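Local coordinates for alpha-11 giardin (Giardia intestinalis, PDB 2II2), which binds calcium as an unusual annexin and probably helps the parasite attach to the intestinal mucosa and remodel its cytoskeleton, at residues Phe94-Asp99 against Ala256-Gly261; Asn218-Cys223 against Val236-His241. All blocks are in the same frame, centred on the assembly; numbering follows the deposited sequence. Where two conformers were deposited one is given.

Interaction 1 (Phe94-Asp99 against Ala256-Gly261); sequences FRAIHD and AARITG
Ala-96 and Asp-99 face Arg-258 and Ile-259 across two nearly parallel helical segments, whose axes run 9° apart and come no closer than 11.0 Å. At that spacing the backbones do not touch, and one long side chain spans most of the gap. Arg-258 leaves its helix with CG anti to the backbone N, stays extended through chi2 and then bends at chi3 (63°), which swings the guanidinium over the Ala-96 backbone. One face of the group lies on Ala-96, with CZ 3.6 Å from Ala-96 CA, and the methyl CB of Ala-96 packs beside CZ and NH1. At the guanidinium edge sits the carboxylate of Asp-99, gripped side-on by two nitrogens that share a single oxygen. Arg-258 NE reaches Asp-99 OD2 at 2.7 Å on its anti side, somewhat out of the carboxylate plane, in the straighter of the two bonds, and Arg-258 NH2 reaches the same OD2 at 2.9 Å from above that plane. OD2 lies almost exactly in the guanidinium plane, although the carboxylate itself is turned 37° against it. Ile-259 adds an apolar border, its CG1 3.8 Å from Asp-99 OD2. The other oxygen, Asp-99 OD1, is taken by Arg-220 of helix 216-230 in a second salt bridge, while Val-83 of helix 76-89 touches Arg-258. In this annexin the contact joins helix 94-102 to helix 249-263 near the centre of the chain. A buried carboxylate held by two arginines, one to each oxygen, is probably kept ionised, which should fix its rotation and hold Arg-258 in place.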
loop_
_atom_site.group_PDB
_atom_site.type_symbol
_atom_site.label_atom_id
_atom_site.label_comp_id
_atom_site.label_asym_id
_atom_site.label_seq_id
_atom_site.Cartn_x
_atom_site.Cartn_y
_atom_site.Cartn_z
ATOM N N PHE A 94 -7.244 4.031 -8.196
ATOM C CA PHE A 94 -7.675 4.046 -6.817
ATOM C C PHE A 94 -6.919 3.039 -5.962
ATOM O O PHE A 94 -6.759 3.265 -4.753
ATOM C CB PHE A 94 -9.181 3.799 -6.697
ATOM C CG PHE A 94 -10.007 4.989 -7.062
ATOM C CD1 PHE A 94 -10.873 4.924 -8.134
ATOM C CD2 PHE A 94 -9.926 6.175 -6.341
ATOM C CE1 PHE A 94 -11.678 6.025 -8.484
ATOM C CE2 PHE A 94 -10.720 7.287 -6.689
ATOM C CZ PHE A 94 -11.593 7.202 -7.757
ATOM N N ARG A 95 -6.492 1.919 -6.539
ATOM C CA ARG A 95 -5.782 0.944 -5.704
ATOM C C ARG A 95 -4.545 1.609 -5.073
ATOM O O ARG A 95 -4.276 1.440 -3.888
ATOM C CB ARG A 95 -5.363 -0.284 -6.499
ATOM C CG ARG A 95 -6.509 -1.136 -6.974
ATOM C CD ARG A 95 -5.979 -2.418 -7.589
ATOM N NE ARG A 95 -7.050 -3.355 -7.893
ATOM C CZ ARG A 95 -7.843 -3.284 -8.961
ATOM N NH1 ARG A 95 -7.675 -2.331 -9.873
ATOM N NH2 ARG A 95 -8.808 -4.186 -9.141
ATOM N N ALA A 96 -3.813 2.361 -5.898
ATOM C CA ALA A 96 -2.577 2.998 -5.452
ATOM C C ALA A 96 -2.865 4.152 -4.480
ATOM O O ALA A 96 -2.176 4.324 -3.463
ATOM C CB ALA A 96 -1.762 3.498 -6.631
ATOM N N ILE A 97 -3.880 4.974 -4.786
ATOM C CA ILE A 97 -4.226 6.067 -3.865
ATOM C C ILE A 97 -4.653 5.503 -2.509
ATOM O O ILE A 97 -4.227 5.988 -1.457
ATOM C CB ILE A 97 -5.346 6.977 -4.454
ATOM C CG1 ILE A 97 -4.918 7.561 -5.814
ATOM C CG2 ILE A 97 -5.661 8.081 -3.464
ATOM C CD1 ILE A 97 -6.080 8.122 -6.638
ATOM N N HIS A 98 -5.484 4.472 -2.537
ATOM C CA HIS A 98 -5.950 3.845 -1.321
ATOM C C HIS A 98 -4.808 3.309 -0.482
ATOM O O HIS A 98 -4.768 3.486 0.740
ATOM C CB HIS A 98 -6.919 2.707 -1.643
ATOM C CG HIS A 98 -8.251 3.171 -2.113
ATOM N ND1 HIS A 98 -9.142 2.316 -2.716
ATOM C CD2 HIS A 98 -8.839 4.391 -2.094
ATOM C CE1 HIS A 98 -10.226 2.994 -3.049
ATOM N NE2 HIS A 98 -10.078 4.250 -2.657
ATOM N N ASP A 99 -3.869 2.622 -1.128
ATOM C CA ASP A 99 -2.722 2.080 -0.381
ATOM C C ASP A 99 -2.043 3.201 0.426
ATOM O O ASP A 99 -1.670 3.053 1.606
ATOM C CB ASP A 99 -1.687 1.442 -1.322
ATOM C CG ASP A 99 -2.166 0.155 -1.963
ATOM O OD1 ASP A 99 -3.203 -0.379 -1.542
ATOM O OD2 ASP A 99 -1.515 -0.352 -2.909
ATOM N N ALA A 256 2.039 -5.745 -5.982
ATOM C CA ALA A 256 2.917 -6.346 -4.998
ATOM C C ALA A 256 4.191 -5.508 -4.809
ATOM O O ALA A 256 4.702 -5.389 -3.702
ATOM C CB ALA A 256 3.241 -7.763 -5.383
ATOM N N ALA A 257 4.719 -4.961 -5.913
ATOM C CA ALA A 257 5.905 -4.116 -5.846
ATOM C C ALA A 257 5.635 -2.875 -4.995
ATOM O O ALA A 257 6.455 -2.499 -4.149
ATOM C CB ALA A 257 6.363 -3.733 -7.243
ATOM N N ARG A 258 4.489 -2.230 -5.211
ATOM C CA ARG A 258 4.169 -1.030 -4.447
ATOM C C ARG A 258 3.959 -1.300 -2.962
ATOM O O ARG A 258 4.498 -0.589 -2.112
ATOM C CB ARG A 258 2.943 -0.372 -5.050
ATOM C CG ARG A 258 2.465 0.831 -4.284
ATOM C CD ARG A 258 1.219 1.474 -4.882
ATOM N NE ARG A 258 0.055 0.596 -4.882
ATOM C CZ ARG A 258 -0.525 0.095 -5.964
ATOM N NH1 ARG A 258 -0.028 0.284 -7.192
ATOM N NH2 ARG A 258 -1.613 -0.626 -5.806
ATOM N N ILE A 259 3.145 -2.315 -2.669
ATOM C CA ILE A 259 2.853 -2.686 -1.292
ATOM C C ILE A 259 4.150 -3.040 -0.562
ATOM O O ILE A 259 4.376 -2.607 0.582
ATOM C CB ILE A 259 1.843 -3.835 -1.270
ATOM C CG1 ILE A 259 0.509 -3.376 -1.844
ATOM C CG2 ILE A 259 1.690 -4.379 0.145
ATOM C CD1 ILE A 259 -0.375 -4.509 -2.347
ATOM N N THR A 260 5.001 -3.836 -1.205
ATOM C CA THR A 260 6.281 -4.185 -0.605
ATOM C C THR A 260 7.160 -2.958 -0.390
ATOM O O THR A 260 7.710 -2.757 0.681
ATOM C CB THR A 260 7.014 -5.189 -1.532
ATOM O OG1 THR A 260 6.228 -6.381 -1.661
ATOM C CG2 THR A 260 8.358 -5.553 -1.003
ATOM N N GLY A 261 7.314 -2.141 -1.432
ATOM C CA GLY A 261 8.175 -0.978 -1.330
ATOM C C GLY A 261 7.750 -0.020 -0.232
ATOM O O GLY A 261 8.591 0.518 0.503
#

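Interaction 2 (Asn218-Cys223 against Val236-His241); sequences NARGLC and VAYAFH. With SO4 (sulfate ion), chain C.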
loop_
_atom_site.group_PDB
_atom_site.type_symbol
_atom_site.label_atom_id
_atom_site.label_comp_id
_atom_site.label_asym_id
_atom_site.label_seq_id
_atom_site.Cartn_x
_atom_site.Cartn_y
_atom_site.Cartn_z
ATOM N N ASN A 218 -13.453 -0.679 -5.575
ATOM C CA ASN A 218 -14.339 -0.336 -4.463
ATOM C C ASN A 218 -14.201 -1.358 -3.329
ATOM O O ASN A 218 -13.944 -0.999 -2.177
ATOM C CB ASN A 218 -15.823 -0.282 -4.882
ATOM C CG ASN A 218 -16.230 1.036 -5.583
ATOM O OD1 ASN A 218 -15.649 2.097 -5.360
ATOM N ND2 ASN A 218 -17.264 0.954 -6.418
ATOM N N ALA A 219 -14.387 -2.637 -3.659
ATOM C CA ALA A 219 -14.366 -3.695 -2.640
ATOM C C ALA A 219 -13.031 -3.717 -1.912
ATOM O O ALA A 219 -12.964 -3.806 -0.695
ATOM C CB ALA A 219 -14.657 -5.060 -3.266
ATOM N N ARG A 220 -11.963 -3.652 -2.697
ATOM C CA ARG A 220 -10.629 -3.707 -2.135
ATOM C C ARG A 220 -10.376 -2.534 -1.194
ATOM O O ARG A 220 -9.822 -2.698 -0.090
ATOM C CB ARG A 220 -9.596 -3.701 -3.259
ATOM C CG ARG A 220 -8.133 -3.672 -2.833
ATOM C CD ARG A 220 -7.301 -3.444 -4.055
ATOM N NE ARG A 220 -5.854 -3.418 -3.850
ATOM C CZ ARG A 220 -5.182 -2.357 -3.400
ATOM N NH1 ARG A 220 -5.810 -1.203 -3.098
ATOM N NH2 ARG A 220 -3.868 -2.415 -3.244
ATOM N N GLY A 221 -10.775 -1.337 -1.616
ATOM C CA GLY A 221 -10.506 -0.161 -0.780
ATOM C C GLY A 221 -11.258 -0.204 0.557
ATOM O O GLY A 221 -10.716 0.138 1.620
ATOM N N LEU A 222 -12.527 -0.610 0.492
ATOM C CA LEU A 222 -13.297 -0.735 1.724
ATOM C C LEU A 222 -12.701 -1.791 2.626
ATOM O O LEU A 222 -12.642 -1.617 3.829
ATOM C CB LEU A 222 -14.768 -1.082 1.412
ATOM C CG LEU A 222 -15.596 0.080 0.889
ATOM C CD1 LEU A 222 -16.865 -0.464 0.300
ATOM C CD2 LEU A 222 -15.900 1.095 2.032
ATOM N N CYS A 223 -12.252 -2.914 2.056
ATOM C CA CYS A 223 -11.630 -3.938 2.893
ATOM C C CYS A 223 -10.326 -3.445 3.527
ATOM O O CYS A 223 -10.002 -3.833 4.639
ATOM C CB CYS A 223 -11.366 -5.212 2.098
ATOM S SG CYS A 223 -12.832 -6.177 1.727
ATOM N N VAL A 236 -2.290 -4.237 5.260
ATOM C CA VAL A 236 -1.216 -4.524 4.326
ATOM C C VAL A 236 -1.291 -5.976 3.850
ATOM O O VAL A 236 -1.156 -6.255 2.662
ATOM C CB VAL A 236 0.149 -4.216 4.959
ATOM C CG1 VAL A 236 1.302 -4.643 4.039
ATOM C CG2 VAL A 236 0.273 -2.745 5.280
ATOM N N ALA A 237 -1.518 -6.907 4.781
ATOM C CA ALA A 237 -1.661 -8.317 4.404
ATOM C C ALA A 237 -2.809 -8.507 3.414
ATOM O O ALA A 237 -2.658 -9.250 2.435
ATOM C CB ALA A 237 -1.903 -9.164 5.625
ATOM N N TYR A 238 -3.967 -7.892 3.664
ATOM C CA TYR A 238 -5.107 -8.011 2.738
ATOM C C TYR A 238 -4.737 -7.464 1.358
ATOM O O TYR A 238 -5.025 -8.096 0.342
ATOM C CB TYR A 238 -6.329 -7.273 3.318
ATOM C CG TYR A 238 -7.435 -7.241 2.296
ATOM C CD1 TYR A 238 -8.320 -8.300 2.156
ATOM C CD2 TYR A 238 -7.570 -6.160 1.428
ATOM C CE1 TYR A 238 -9.286 -8.273 1.171
ATOM C CE2 TYR A 238 -8.511 -6.125 0.435
ATOM C CZ TYR A 238 -9.381 -7.166 0.298
ATOM O OH TYR A 238 -10.317 -7.109 -0.709
ATOM N N ALA A 239 -4.100 -6.298 1.321
ATOM C CA ALA A 239 -3.725 -5.690 0.058
ATOM C C ALA A 239 -2.767 -6.612 -0.702
ATOM O O ALA A 239 -2.878 -6.784 -1.928
ATOM C CB ALA A 239 -3.116 -4.340 0.277
ATOM N N PHE A 240 -1.840 -7.226 0.016
ATOM C CA PHE A 240 -0.884 -8.137 -0.596
ATOM C C PHE A 240 -1.593 -9.363 -1.165
ATOM O O PHE A 240 -1.316 -9.799 -2.292
ATOM C CB PHE A 240 0.252 -8.506 0.397
ATOM C CG PHE A 240 1.446 -9.090 -0.297
ATOM C CD1 PHE A 240 2.402 -8.256 -0.865
ATOM C CD2 PHE A 240 1.591 -10.458 -0.431
ATOM C CE1 PHE A 240 3.467 -8.763 -1.565
ATOM C CE2 PHE A 240 2.677 -10.987 -1.109
ATOM C CZ PHE A 240 3.633 -10.129 -1.673
ATOM N N HIS A 241 -2.533 -9.903 -0.380
ATOM C CA HIS A 241 -3.400 -11.002 -0.833
ATOM C C HIS A 241 -4.135 -10.615 -2.130
ATOM O O HIS A 241 -4.175 -11.367 -3.121
ATOM C CB HIS A 241 -4.423 -11.367 0.260
ATOM C CG HIS A 241 -5.319 -12.512 -0.119
ATOM N ND1 HIS A 241 -4.834 -13.769 -0.411
ATOM C CD2 HIS A 241 -6.663 -12.593 -0.256
ATOM C CE1 HIS A 241 -5.836 -14.574 -0.709
ATOM N NE2 HIS A 241 -6.958 -13.883 -0.626
HETATM S S SO4 C . -10.695 -14.700 1.109
HETATM O O1 SO4 C . -11.860 -14.847 0.242
HETATM O O2 SO4 C . -9.888 -15.913 1.027
HETATM O O3 SO4 C . -9.901 -13.553 0.673
HETATM O O4 SO4 C . -11.124 -14.494 2.491
HETATM O O HOH W 1 -3.482 -5.151 -4.111
#
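Cys-223 lies on the ring of Tyr-238 in an antiparallel helix pair of the all-helical annexin fold, two consecutive helices whose segments cross at 159° with axes 10.2 Å apart. The first shell is a CH-pi contact: Cys-223 CB sits over one face, 3.6 Å from the centroid of the Tyr-238 ring and displaced toward the rim, where its nearest atom is CZ at 3.3 Å. The sulfur makes a sulfur-aromatic contact: SG lies obliquely to the ring, 4.5 Å from its centroid. Tyr-238 reaches across because its CG is anti to the backbone N (chi1 173°), carrying the ring to helix 216-230 until its OH lies 3.7 Å from Arg-220 CA. The aliphatic part of Arg-220 runs past the ring, CG to Tyr-238 CE2, and its chain, extended from CG to NE, brings NH2 to 4.1 Å from Ala-239 CB. Farther out, Glu-210 of helix 205-212 binds the tyrosine hydroxyl, and Tyr-227 brings a second ring against Tyr-238 with the planes inclined at about 35°. Asp-99 of helix 94-102 holds the guanidinium by a salt bridge, fixing the far end of Arg-220. A water lying in the guanidinium plane completes the link between the helices: it accepts from Arg-220 NH2 at 2.9 Å and donates to Ala-239 O at 2.8 Å.

How the interactions relate
From the N terminus the chain passes six helices before helix 94-102, whose partner segment comes 156 intervening residues later. Helix 216-230 follows, and after a short turn helix 232-244 doubles back on it, so that interaction 2 closes a local loop with only 12 residues between its segments. The next helix, 249-263, then closes the long loop of interaction 1, which encloses the short one without crossing it. The contacts also meet in space, their centres 10 Å apart: His-98 ND1 packs on Gly-221 CA at 3.4 Å, and Ile-259 CD1 lies 3.4 Å from Ala-239 O. Four helices, 94-102, 216-230, 232-244 and 249-263, are thereby tied together.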